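Local coordinates for exopolygalacturonase (Yersinia enterocolitica, PDB 2UVF), which hydrolyses the homogalacturonan backbone of pectin as a family 28 glycoside hydrolase with exo-activity, probably releasing digalacturonate from chain ends, at residues 171-176 / 223-228; 236-241 / 322-327; 299-304 / 310-315; 370-375 / 381-386. All coordinates share one frame; numbering follows the deposited sequence.

Interaction 1: residues 171-176 / 223-228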
# COMPACT_ATOMS: atom_id res chain seq x y z
N LEU A 171 -3.10 -15.84 27.15
CA LEU A 171 -3.49 -14.64 26.41
C LEU A 171 -2.69 -13.47 27.00
O LEU A 171 -2.74 -13.20 28.20
CB LEU A 171 -5.00 -14.40 26.52
CG LEU A 171 -5.56 -13.10 25.95
CD1 LEU A 171 -5.62 -13.12 24.42
CD2 LEU A 171 -6.94 -12.83 26.55
N ASN A 172 -1.93 -12.79 26.14
CA ASN A 172 -0.95 -11.81 26.59
C ASN A 172 -1.38 -10.36 26.48
O ASN A 172 -0.56 -9.46 26.70
CB ASN A 172 0.38 -12.02 25.84
CG ASN A 172 1.04 -13.33 26.18
OD1 ASN A 172 1.61 -13.49 27.26
ND2 ASN A 172 0.99 -14.28 25.26
N THR A 173 -2.66 -10.11 26.15
CA THR A 173 -3.18 -8.75 25.96
C THR A 173 -2.76 -7.84 27.11
O THR A 173 -2.31 -6.72 26.87
CB THR A 173 -4.73 -8.69 25.89
OG1 THR A 173 -5.24 -9.76 25.08
CG2 THR A 173 -5.19 -7.36 25.32
N LYS A 174 -2.92 -8.35 28.33
CA LYS A 174 -2.65 -7.62 29.58
C LYS A 174 -1.16 -7.35 29.81
O LYS A 174 -0.77 -6.23 30.14
CB LYS A 174 -3.27 -8.35 30.77
CG LYS A 174 -3.87 -7.40 31.80
CD LYS A 174 -5.11 -8.01 32.47
CE LYS A 174 -6.19 -6.95 32.70
NZ LYS A 174 -6.90 -6.60 31.43
N ALA A 175 -0.34 -8.38 29.62
CA ALA A 175 1.11 -8.25 29.69
C ALA A 175 1.63 -7.21 28.69
O ALA A 175 2.33 -6.27 29.07
CB ALA A 175 1.77 -9.59 29.45
N ILE A 176 1.26 -7.38 27.41
CA ILE A 176 1.68 -6.47 26.34
C ILE A 176 1.17 -5.04 26.55
O ILE A 176 1.91 -4.08 26.37
CB ILE A 176 1.27 -7.00 24.93
CG1 ILE A 176 1.98 -8.33 24.63
CG2 ILE A 176 1.61 -5.98 23.83
CD1 ILE A 176 1.26 -9.23 23.65
N PRO A 223 -13.83 -13.14 19.84
CA PRO A 223 -14.40 -11.83 19.54
C PRO A 223 -14.43 -10.85 20.73
O PRO A 223 -14.62 -9.65 20.52
CB PRO A 223 -15.82 -12.14 19.08
CG PRO A 223 -15.82 -13.55 18.67
CD PRO A 223 -14.75 -14.24 19.48
N ASP A 224 -14.21 -11.36 21.95
CA ASP A 224 -14.28 -10.57 23.20
C ASP A 224 -13.04 -9.77 23.49
O ASP A 224 -13.09 -8.79 24.26
CB ASP A 224 -14.51 -11.49 24.40
CG ASP A 224 -15.94 -11.97 24.51
OD1 ASP A 224 -16.83 -11.46 23.79
OD2 ASP A 224 -16.16 -12.87 25.35
N ASP A 225 -11.94 -10.18 22.88
CA ASP A 225 -10.64 -9.54 23.07
C ASP A 225 -10.44 -8.36 22.11
O ASP A 225 -9.37 -7.76 22.09
CB ASP A 225 -9.53 -10.56 22.91
CG ASP A 225 -9.25 -11.31 24.19
OD1 ASP A 225 -8.82 -10.64 25.17
OD2 ASP A 225 -9.46 -12.55 24.21
N TYR A 226 -11.48 -8.05 21.34
CA TYR A 226 -11.50 -6.93 20.41
C TYR A 226 -12.76 -6.12 20.71
O TYR A 226 -13.82 -6.38 20.13
CB TYR A 226 -11.49 -7.40 18.94
CG TYR A 226 -10.39 -8.41 18.58
CD1 TYR A 226 -9.16 -7.98 18.08
CD2 TYR A 226 -10.59 -9.79 18.74
CE1 TYR A 226 -8.15 -8.90 17.75
CE2 TYR A 226 -9.59 -10.71 18.42
CZ TYR A 226 -8.37 -10.26 17.92
OH TYR A 226 -7.38 -11.16 17.59
N PRO A 227 -12.66 -5.13 21.63
CA PRO A 227 -13.85 -4.39 22.02
C PRO A 227 -14.11 -3.29 21.01
O PRO A 227 -13.34 -3.15 20.06
CB PRO A 227 -13.49 -3.84 23.41
CG PRO A 227 -11.97 -3.80 23.46
CD PRO A 227 -11.44 -4.62 22.30
N ALA A 228 -15.19 -2.52 21.18
CA ALA A 228 -15.57 -1.52 20.17
C ALA A 228 -14.36 -0.67 19.78
O ALA A 228 -13.59 -0.26 20.65
CB ALA A 228 -16.73 -0.65 20.65

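Interaction 2: residues 236-241 / 322-327. With ADA (alpha-D-galactopyranuronic acid), chain C.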
# COMPACT_ATOMS: atom_id res chain seq x y z
N SER A 236 -20.46 7.23 9.28
CA SER A 236 -20.55 5.77 9.22
C SER A 236 -21.36 5.29 10.42
O SER A 236 -20.99 5.58 11.56
CB SER A 236 -19.16 5.11 9.17
OG SER A 236 -18.59 5.22 7.88
N THR A 237 -22.43 4.55 10.16
CA THR A 237 -23.41 4.26 11.21
C THR A 237 -23.15 2.98 12.02
O THR A 237 -23.64 2.84 13.14
CB THR A 237 -24.88 4.39 10.71
OG1 THR A 237 -25.09 3.62 9.52
CG2 THR A 237 -25.20 5.85 10.39
N ILE A 238 -22.34 2.08 11.47
CA ILE A 238 -22.02 0.82 12.14
C ILE A 238 -20.59 0.86 12.72
O ILE A 238 -19.60 1.12 12.02
CB ILE A 238 -22.26 -0.40 11.18
CG1 ILE A 238 -23.71 -0.38 10.66
CG2 ILE A 238 -21.88 -1.73 11.84
CD1 ILE A 238 -23.97 -1.24 9.43
N GLU A 239 -20.51 0.65 14.04
CA GLU A 239 -19.25 0.62 14.77
C GLU A 239 -18.48 -0.67 14.47
O GLU A 239 -19.07 -1.76 14.41
CB GLU A 239 -19.53 0.74 16.27
CG GLU A 239 -18.34 0.60 17.23
CD GLU A 239 -17.58 1.89 17.49
OE1 GLU A 239 -17.83 2.90 16.80
OE2 GLU A 239 -16.72 1.89 18.38
N ARG A 240 -17.17 -0.54 14.28
CA ARG A 240 -16.32 -1.69 13.95
C ARG A 240 -15.49 -2.09 15.16
O ARG A 240 -15.19 -1.24 16.01
CB ARG A 240 -15.43 -1.34 12.75
CG ARG A 240 -16.19 -1.22 11.46
CD ARG A 240 -15.31 -0.71 10.35
NE ARG A 240 -15.92 -0.93 9.05
CZ ARG A 240 -15.27 -0.83 7.89
NH1 ARG A 240 -13.98 -0.50 7.85
NH2 ARG A 240 -15.91 -1.06 6.77
N PRO A 241 -15.11 -3.37 15.26
CA PRO A 241 -14.30 -3.67 16.41
C PRO A 241 -12.88 -3.12 16.26
O PRO A 241 -12.50 -2.67 15.16
CB PRO A 241 -14.29 -5.20 16.44
CG PRO A 241 -14.46 -5.61 15.03
CD PRO A 241 -15.35 -4.56 14.42
N LEU A 322 -26.28 -11.20 8.18
CA LEU A 322 -25.00 -11.70 7.70
C LEU A 322 -24.23 -10.69 6.86
O LEU A 322 -23.04 -10.45 7.13
CB LEU A 322 -25.22 -12.98 6.88
CG LEU A 322 -24.03 -13.84 6.50
CD1 LEU A 322 -23.34 -14.30 7.74
CD2 LEU A 322 -24.54 -15.03 5.72
N LYS A 323 -24.90 -10.08 5.86
CA LYS A 323 -24.24 -9.09 5.00
C LYS A 323 -23.45 -8.05 5.82
O LYS A 323 -22.25 -7.88 5.60
CB LYS A 323 -25.21 -8.40 4.03
CG LYS A 323 -24.62 -7.13 3.39
CD LYS A 323 -25.44 -6.57 2.22
CE LYS A 323 -25.10 -5.09 1.96
NZ LYS A 323 -25.63 -4.18 3.04
N ASN A 324 -24.12 -7.40 6.78
CA ASN A 324 -23.49 -6.40 7.64
C ASN A 324 -22.49 -6.96 8.65
O ASN A 324 -21.54 -6.27 9.01
CB ASN A 324 -24.55 -5.56 8.39
CG ASN A 324 -25.17 -4.47 7.51
OD1 ASN A 324 -26.40 -4.31 7.49
ND2 ASN A 324 -24.33 -3.73 6.80
N ALA A 325 -22.74 -8.18 9.13
CA ALA A 325 -21.87 -8.80 10.11
C ALA A 325 -20.51 -9.14 9.46
O ALA A 325 -19.46 -8.85 10.02
CB ALA A 325 -22.52 -10.04 10.70
N TYR A 326 -20.56 -9.71 8.27
CA TYR A 326 -19.38 -9.98 7.46
C TYR A 326 -18.65 -8.70 6.99
O TYR A 326 -17.40 -8.64 7.04
CB TYR A 326 -19.78 -10.87 6.27
CG TYR A 326 -18.61 -11.48 5.54
CD1 TYR A 326 -17.93 -12.60 6.07
CD2 TYR A 326 -18.18 -10.96 4.30
CE1 TYR A 326 -16.83 -13.17 5.37
CE2 TYR A 326 -17.10 -11.51 3.61
CZ TYR A 326 -16.43 -12.61 4.16
OH TYR A 326 -15.39 -13.14 3.46
N GLY A 327 -19.41 -7.70 6.55
CA GLY A 327 -18.86 -6.46 6.02
C GLY A 327 -18.27 -5.48 7.02
O GLY A 327 -17.42 -4.64 6.66
C1 ADA C . -13.42 0.26 0.42
C2 ADA C . -12.20 1.20 0.48
C3 ADA C . -11.24 0.64 1.54
C4 ADA C . -11.95 0.55 2.93
C5 ADA C . -13.20 -0.34 2.81
C6 ADA C . -14.09 -0.53 4.08
O2 ADA C . -11.58 1.33 -0.81
O3 ADA C . -10.04 1.42 1.60
O4 ADA C . -12.29 1.85 3.42
O5 ADA C . -14.07 0.12 1.73
O6B ADA C . -15.32 -0.37 3.92
O6A ADA C . -13.54 -0.86 5.16

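Interaction 3: residues 299-304 / 310-315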
# COMPACT_ATOMS: atom_id res chain seq x y z
N SER A 299 -21.46 -16.19 3.15
CA SER A 299 -22.21 -17.44 3.34
C SER A 299 -21.33 -18.65 3.64
O SER A 299 -21.86 -19.71 3.99
CB SER A 299 -23.06 -17.71 2.11
OG SER A 299 -22.24 -17.94 0.96
N LYS A 300 -20.01 -18.49 3.50
CA LYS A 300 -19.04 -19.56 3.72
C LYS A 300 -18.11 -19.34 4.92
O LYS A 300 -17.33 -20.22 5.26
CB LYS A 300 -18.21 -19.83 2.44
CG LYS A 300 -18.99 -20.46 1.26
CD LYS A 300 -19.50 -21.89 1.57
CE LYS A 300 -20.55 -22.33 0.54
NZ LYS A 300 -21.02 -23.77 0.68
N VAL A 301 -18.18 -18.17 5.57
CA VAL A 301 -17.31 -17.84 6.70
C VAL A 301 -17.44 -18.83 7.89
O VAL A 301 -16.49 -19.07 8.63
CB VAL A 301 -17.50 -16.34 7.17
CG1 VAL A 301 -18.87 -16.13 7.86
CG2 VAL A 301 -16.36 -15.88 8.06
N HIS A 302 -18.63 -19.39 8.04
CA HIS A 302 -18.89 -20.41 9.04
C HIS A 302 -17.99 -21.65 8.83
O HIS A 302 -17.67 -22.35 9.79
CB HIS A 302 -20.38 -20.77 9.06
CG HIS A 302 -20.84 -21.56 7.87
ND1 HIS A 302 -21.34 -20.98 6.73
CD2 HIS A 302 -20.86 -22.90 7.65
CE1 HIS A 302 -21.66 -21.92 5.86
NE2 HIS A 302 -21.37 -23.09 6.39
N GLU A 303 -17.57 -21.89 7.59
CA GLU A 303 -16.59 -22.94 7.25
C GLU A 303 -15.12 -22.47 7.26
O GLU A 303 -14.23 -23.22 7.65
CB GLU A 303 -16.89 -23.50 5.86
CG GLU A 303 -18.23 -24.19 5.67
CD GLU A 303 -18.56 -24.37 4.20
OE1 GLU A 303 -17.64 -24.18 3.36
OE2 GLU A 303 -19.74 -24.67 3.87
N ASP A 304 -14.87 -21.23 6.82
CA ASP A 304 -13.50 -20.80 6.47
C ASP A 304 -12.75 -20.01 7.54
O ASP A 304 -11.52 -20.02 7.57
CB ASP A 304 -13.51 -19.98 5.18
CG ASP A 304 -14.12 -20.72 4.03
OD1 ASP A 304 -13.98 -21.95 3.95
OD2 ASP A 304 -14.73 -20.07 3.17
N ASN A 310 -15.84 -16.48 14.17
CA ASN A 310 -16.33 -16.17 15.50
C ASN A 310 -16.95 -14.79 15.65
O ASN A 310 -17.96 -14.63 16.34
CB ASN A 310 -15.21 -16.37 16.52
CG ASN A 310 -14.75 -17.84 16.63
OD1 ASN A 310 -15.39 -18.74 16.09
ND2 ASN A 310 -13.67 -18.07 17.35
N GLN A 311 -16.34 -13.80 15.00
CA GLN A 311 -16.87 -12.43 15.00
C GLN A 311 -18.17 -12.30 14.19
O GLN A 311 -19.09 -11.58 14.62
CB GLN A 311 -15.80 -11.44 14.53
CG GLN A 311 -14.67 -11.21 15.54
CD GLN A 311 -13.58 -10.25 15.05
OE1 GLN A 311 -13.12 -10.34 13.91
NE2 GLN A 311 -13.15 -9.35 15.93
N VAL A 312 -18.27 -12.99 13.05
CA VAL A 312 -19.53 -12.98 12.27
C VAL A 312 -20.67 -13.71 13.01
O VAL A 312 -21.78 -13.20 13.10
CB VAL A 312 -19.34 -13.48 10.79
CG1 VAL A 312 -20.65 -13.51 10.03
CG2 VAL A 312 -18.32 -12.61 10.06
N GLU A 313 -20.38 -14.89 13.57
CA GLU A 313 -21.35 -15.60 14.40
C GLU A 313 -21.84 -14.78 15.62
O GLU A 313 -23.02 -14.75 15.91
CB GLU A 313 -20.80 -16.98 14.80
CG GLU A 313 -20.53 -17.87 13.56
CD GLU A 313 -20.06 -19.29 13.89
OE1 GLU A 313 -19.69 -19.54 15.07
OE2 GLU A 313 -20.07 -20.14 12.97
N LYS A 314 -20.93 -14.08 16.29
CA LYS A 314 -21.29 -13.22 17.41
C LYS A 314 -22.16 -12.03 16.99
O LYS A 314 -23.16 -11.73 17.65
CB LYS A 314 -20.04 -12.76 18.17
CG LYS A 314 -20.32 -11.67 19.18
CD LYS A 314 -19.32 -11.64 20.32
CE LYS A 314 -19.93 -10.95 21.54
NZ LYS A 314 -21.01 -11.79 22.18
N ALA A 315 -21.79 -11.37 15.90
CA ALA A 315 -22.54 -10.24 15.36
C ALA A 315 -23.98 -10.60 14.97
O ALA A 315 -24.90 -9.82 15.22
CB ALA A 315 -21.81 -9.66 14.16
O HOH W 1 -20.02 -22.95 11.95

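Interaction 4: residues 370-375 / 381-386. With ADA (alpha-D-galactopyranuronic acid), chain C; SO4 (sulfate ion), chain G.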
# COMPACT_ATOMS: atom_id res chain seq x y z
N LEU A 370 7.96 -3.84 4.37
CA LEU A 370 7.01 -4.76 4.97
C LEU A 370 6.80 -5.92 4.00
O LEU A 370 6.98 -5.79 2.79
CB LEU A 370 5.68 -4.06 5.30
CG LEU A 370 5.68 -2.68 5.97
CD1 LEU A 370 4.22 -2.15 6.13
CD2 LEU A 370 6.35 -2.68 7.31
N ILE A 371 6.44 -7.07 4.55
CA ILE A 371 6.16 -8.25 3.75
C ILE A 371 4.70 -8.62 4.03
O ILE A 371 4.37 -8.98 5.15
CB ILE A 371 7.20 -9.38 4.08
CG1 ILE A 371 8.64 -8.90 3.71
CG2 ILE A 371 6.86 -10.68 3.37
CD1 ILE A 371 9.73 -9.55 4.53
N HIS A 372 3.82 -8.48 3.03
CA HIS A 372 2.39 -8.79 3.19
C HIS A 372 2.14 -10.14 2.56
O HIS A 372 2.36 -10.31 1.38
CB HIS A 372 1.49 -7.72 2.51
CG HIS A 372 1.96 -6.32 2.75
ND1 HIS A 372 1.45 -5.53 3.76
CD2 HIS A 372 2.95 -5.60 2.17
CE1 HIS A 372 2.09 -4.37 3.77
NE2 HIS A 372 3.01 -4.39 2.82
N GLN A 373 1.70 -11.10 3.37
CA GLN A 373 1.42 -12.43 2.89
C GLN A 373 0.01 -12.81 3.38
O GLN A 373 -0.17 -13.49 4.41
CB GLN A 373 2.48 -13.42 3.41
CG GLN A 373 3.96 -13.08 3.06
CD GLN A 373 4.93 -14.06 3.74
OE1 GLN A 373 4.65 -14.57 4.83
NE2 GLN A 373 6.05 -14.33 3.10
N THR A 374 -1.00 -12.36 2.63
CA THR A 374 -2.39 -12.44 3.07
C THR A 374 -3.30 -12.93 1.95
O THR A 374 -4.50 -12.75 2.02
CB THR A 374 -2.92 -11.08 3.60
OG1 THR A 374 -3.04 -10.14 2.52
CG2 THR A 374 -1.98 -10.49 4.65
N TYR A 375 -2.72 -13.54 0.92
CA TYR A 375 -3.49 -14.15 -0.15
C TYR A 375 -4.05 -15.43 0.43
O TYR A 375 -3.29 -16.18 1.04
CB TYR A 375 -2.60 -14.48 -1.36
CG TYR A 375 -3.37 -15.02 -2.54
CD1 TYR A 375 -4.01 -14.17 -3.42
CD2 TYR A 375 -3.47 -16.40 -2.76
CE1 TYR A 375 -4.73 -14.65 -4.48
CE2 TYR A 375 -4.17 -16.88 -3.84
CZ TYR A 375 -4.80 -15.99 -4.70
OH TYR A 375 -5.53 -16.44 -5.78
N ASP A 381 -6.66 -6.28 2.15
CA ASP A 381 -5.78 -5.41 1.36
C ASP A 381 -4.50 -5.16 2.13
O ASP A 381 -4.47 -5.32 3.34
CB ASP A 381 -6.45 -4.11 0.82
CG ASP A 381 -7.42 -3.49 1.78
OD1 ASP A 381 -7.21 -3.65 3.02
OD2 ASP A 381 -8.38 -2.81 1.28
N GLY A 382 -3.43 -4.79 1.42
CA GLY A 382 -2.12 -4.65 2.04
C GLY A 382 -2.05 -3.42 2.93
O GLY A 382 -1.91 -3.54 4.14
N ILE A 383 -2.13 -2.24 2.32
CA ILE A 383 -2.15 -0.99 3.07
C ILE A 383 -3.27 -0.12 2.55
O ILE A 383 -3.35 0.16 1.35
CB ILE A 383 -0.79 -0.21 3.01
CG1 ILE A 383 0.40 -1.10 3.45
CG2 ILE A 383 -0.88 1.07 3.88
CD1 ILE A 383 1.79 -0.52 3.19
N GLU A 384 -4.16 0.30 3.45
CA GLU A 384 -5.14 1.35 3.14
C GLU A 384 -4.63 2.70 3.59
O GLU A 384 -4.17 2.83 4.72
CB GLU A 384 -6.49 1.09 3.83
CG GLU A 384 -7.21 -0.10 3.30
CD GLU A 384 -8.53 -0.30 3.96
OE1 GLU A 384 -8.89 0.47 4.87
OE2 GLU A 384 -9.23 -1.23 3.55
N PHE A 385 -4.70 3.69 2.70
CA PHE A 385 -4.48 5.08 3.04
C PHE A 385 -5.84 5.81 2.93
O PHE A 385 -6.47 5.82 1.87
CB PHE A 385 -3.40 5.73 2.16
CG PHE A 385 -2.00 5.22 2.42
CD1 PHE A 385 -1.37 5.47 3.64
CD2 PHE A 385 -1.31 4.50 1.43
CE1 PHE A 385 -0.07 5.00 3.89
CE2 PHE A 385 -0.01 4.02 1.67
CZ PHE A 385 0.61 4.28 2.90
N GLY A 386 -6.30 6.37 4.05
CA GLY A 386 -7.64 6.98 4.11
C GLY A 386 -7.64 8.39 4.65
O GLY A 386 -7.33 8.62 5.83
C1 ADA C . -13.42 0.26 0.42
C2 ADA C . -12.20 1.20 0.48
C3 ADA C . -11.24 0.64 1.54
C4 ADA C . -11.95 0.55 2.93
C5 ADA C . -13.20 -0.34 2.81
C6 ADA C . -14.09 -0.53 4.08
O2 ADA C . -11.58 1.33 -0.81
O3 ADA C . -10.04 1.42 1.60
O4 ADA C . -12.29 1.85 3.42
O5 ADA C . -14.07 0.12 1.73
O6B ADA C . -15.32 -0.37 3.92
O6A ADA C . -13.54 -0.86 5.16
S SO4 G . 9.05 -12.92 0.89
O1 SO4 G . 9.89 -12.10 1.77
O2 SO4 G . 9.83 -14.07 0.43
O3 SO4 G . 7.84 -13.41 1.56
O4 SO4 G . 8.63 -12.10 -0.23
O HOH W 2 -1.17 -5.95 4.96
O HOH W 3 -2.99 -7.55 3.84

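Interaction 1: residues 171-176 / 223-228
Leu171 and Asp225 approach each other from opposite directions and carry nearly all of this small surface contact, which buries only 108 Å² in total. The tight part is a methyl group against a carboxylate. Leu171 CD2 lies 3.2 Å from Asp225 OD1 and 3.5 Å from OD2 of the same group, close enough to touch both oxygens, while Leu171 CD1 rests more loosely, 3.9 Å from Asp225 OD2. With Leu171 CG anti to the backbone N (chi1 173°), the branched end of the side chain extends across to the acid. No hydrogen bond joins the segments, so this is van der Waals contact between an apolar branch and a polar one.

The other side is slack. Thr173 OG1 is 3.7 Å from Asp225 OD1 and is engaged by the backbone N of Gly199 instead, while Asp225 OD2 makes a weak hydrogen bond to Ser220 OG. Leu171 is exposed and Asp225 partly so, making this the solvent side.

Away from the solvent side the chain is better organised. Asn172 stands at the N-cap position of helix 173-181 but does not cap it with its side chain, which reaches Ile165 N and Lys197 O. The helix lies at the N-terminal end of the parallel beta-helix, consistent with the N-terminal capping helix common in pectate lyase-like beta-helices. Segment 223-228 is the loop between strands 215-219 and 228-230, and strand 194-202 serves both partners: Asn172 bonds to Lys197 and Asp225 to Ala200 through their backbones.

Interaction 2: residues 236-241 / 322-327
Ile238 and Asn324 make the van der Waals part of this contact, a methyl against a carboxamide, with the side chains crossing at about a right angle. The end of the isoleucine does the touching: Ile238 CD1 lies 3.6 Å from Asn324 ND2 and 3.9 Å from Asn324 CG. Ile238 belongs to the loop leading into strand 240-241, Asn324 to helix 322-328.

The polar part centres on Arg240. Its NH2 lies 3.9 Å from Gly327 O, near the end of the helix, at an oblique angle and without a hydrogen bond. Its strong partners are in the ligand. A galacturonate carboxylate meets the edge of the guanidinium, with the sugar C6 in its plane. Arg240 NH1 donates to O6A of the sugar at 2.7 Å. Arg240 NH2 reaches two oxygens, O6A at 2.9 Å and O6B at 3.0 Å, the latter with an N-H...O angle of 152°. The arginine chain is extended from CG to NE, which carries the flat group out from the strand to the sugar. Tyr230 OH makes a weak bond to Arg240 NH1, and the backbone of Arg240 pairs with that of Gly229 and Tyr230. The same sugar is also held by Asn406 and His355.

Three hydrogen bonds, all somewhat bent, reach the carboxylate, two of them on O6A; they would hold its orientation and probably balance its charge, which suits an acid sugar. The Gly327 carbonyl, though not hydrogen-bonded, would if anything modestly stabilise the positive charge of the arginine, consistent with recognition of the uronate group.

Interaction 3: residues 299-304 / 310-315
Val301 and Val312 make the apolar contact between two consecutive helices. Their side chains meet obliquely, and one methyl does most of the work: Val301 CG1 is 3.8 Å from Val312 CG1 and 4.0 Å from Val312 CB, so it meets the CG1 methyl of Val312, with the branch carbon just behind. It reaches there because CG1 of Val301 sits in the crowded position between backbone N and carbonyl carbon (chi1 70°). Tyr326, Leu322 and Ala325 of helix 322-328 extend this patch, Tyr326 packing on Val301 and the other two on Val312.

Helices 301-304, 307-317 and 322-328 belong to an insertion between strands 268-270 and 334-339 of the right-handed parallel beta-helix. The short first helix turns back on the second here, closing a hairpin of only a few residues.

Polar links lie on the outer side. A water donates to both His302 O, at 3.2 Å, and Glu313 OE2, at 3.0 Å, bridging the helices where no direct hydrogen bond does so. Glu313 is extended beyond CG, which carries its carboxylate beside His302, OE2 passing 4.0 Å from His302 CB. Within segment 299-304, Lys300 O accepts from both Glu303 N and Asp304 N, and Lys300 NZ forms a salt bridge with Glu303 OE2 at 3.6 Å.

Interaction 4: residues 370-375 / 381-386
This contact spans a corner of the right-handed parallel beta-helix, where strand 371-373 passes through a turn into strand 383-386 and towards the sugar-binding cleft. Inside the corner, His372 and Ile383 cross at about a right angle, with His372 CE1 lying 3.7 Å from Ile383 CG1. Leu370 CD1 continues the apolar patch, 4.1 Å from Ile383 CD1. The imidazole is also held by a hydrogen bond from NE2 to Asn396 OD1 and by stacking with Phe398.

No hydrogen bond joins the two segments directly; two waters bridge them. One lies 2.9 Å from His372 ND1 and donates to Gly382 O at 2.7 Å. The other links Thr374 OG1 to Asp381 O, while the same hydroxyl accepts from Gly401 N.

Beyond the turn, the sugar pocket begins. Asp381 OD2 makes a weak bond to O2 of one galacturonate, and Glu384 CD lies 3.3 Å from O3 of the other. The chemistry is therefore divided: buried carbonyls and a ring nitrogen are satisfied by bound water on the inner side, while the same short segment presents two carboxylates to the bound sugars.

Interactions 2 and 4 share the galacturonate ligand: one supplies Arg240 to its carboxylate, the other brings Glu384 beside its O3. Their centres are about 21 Å apart and their nearest atoms about 6 Å, so they meet through the sugar rather than each other. Interaction 3 lies about 13 Å from interaction 2, centre to centre, and is nested in the chain loop that interaction 2 closes; Ala315 CB touches Ala325 CB at 3.5 Å between the helices. Interaction 1 borders this group, Pro223 CG packing 3.3 Å from Asn310 O. It stays about 14 Å, at nearest atoms, from interaction 4.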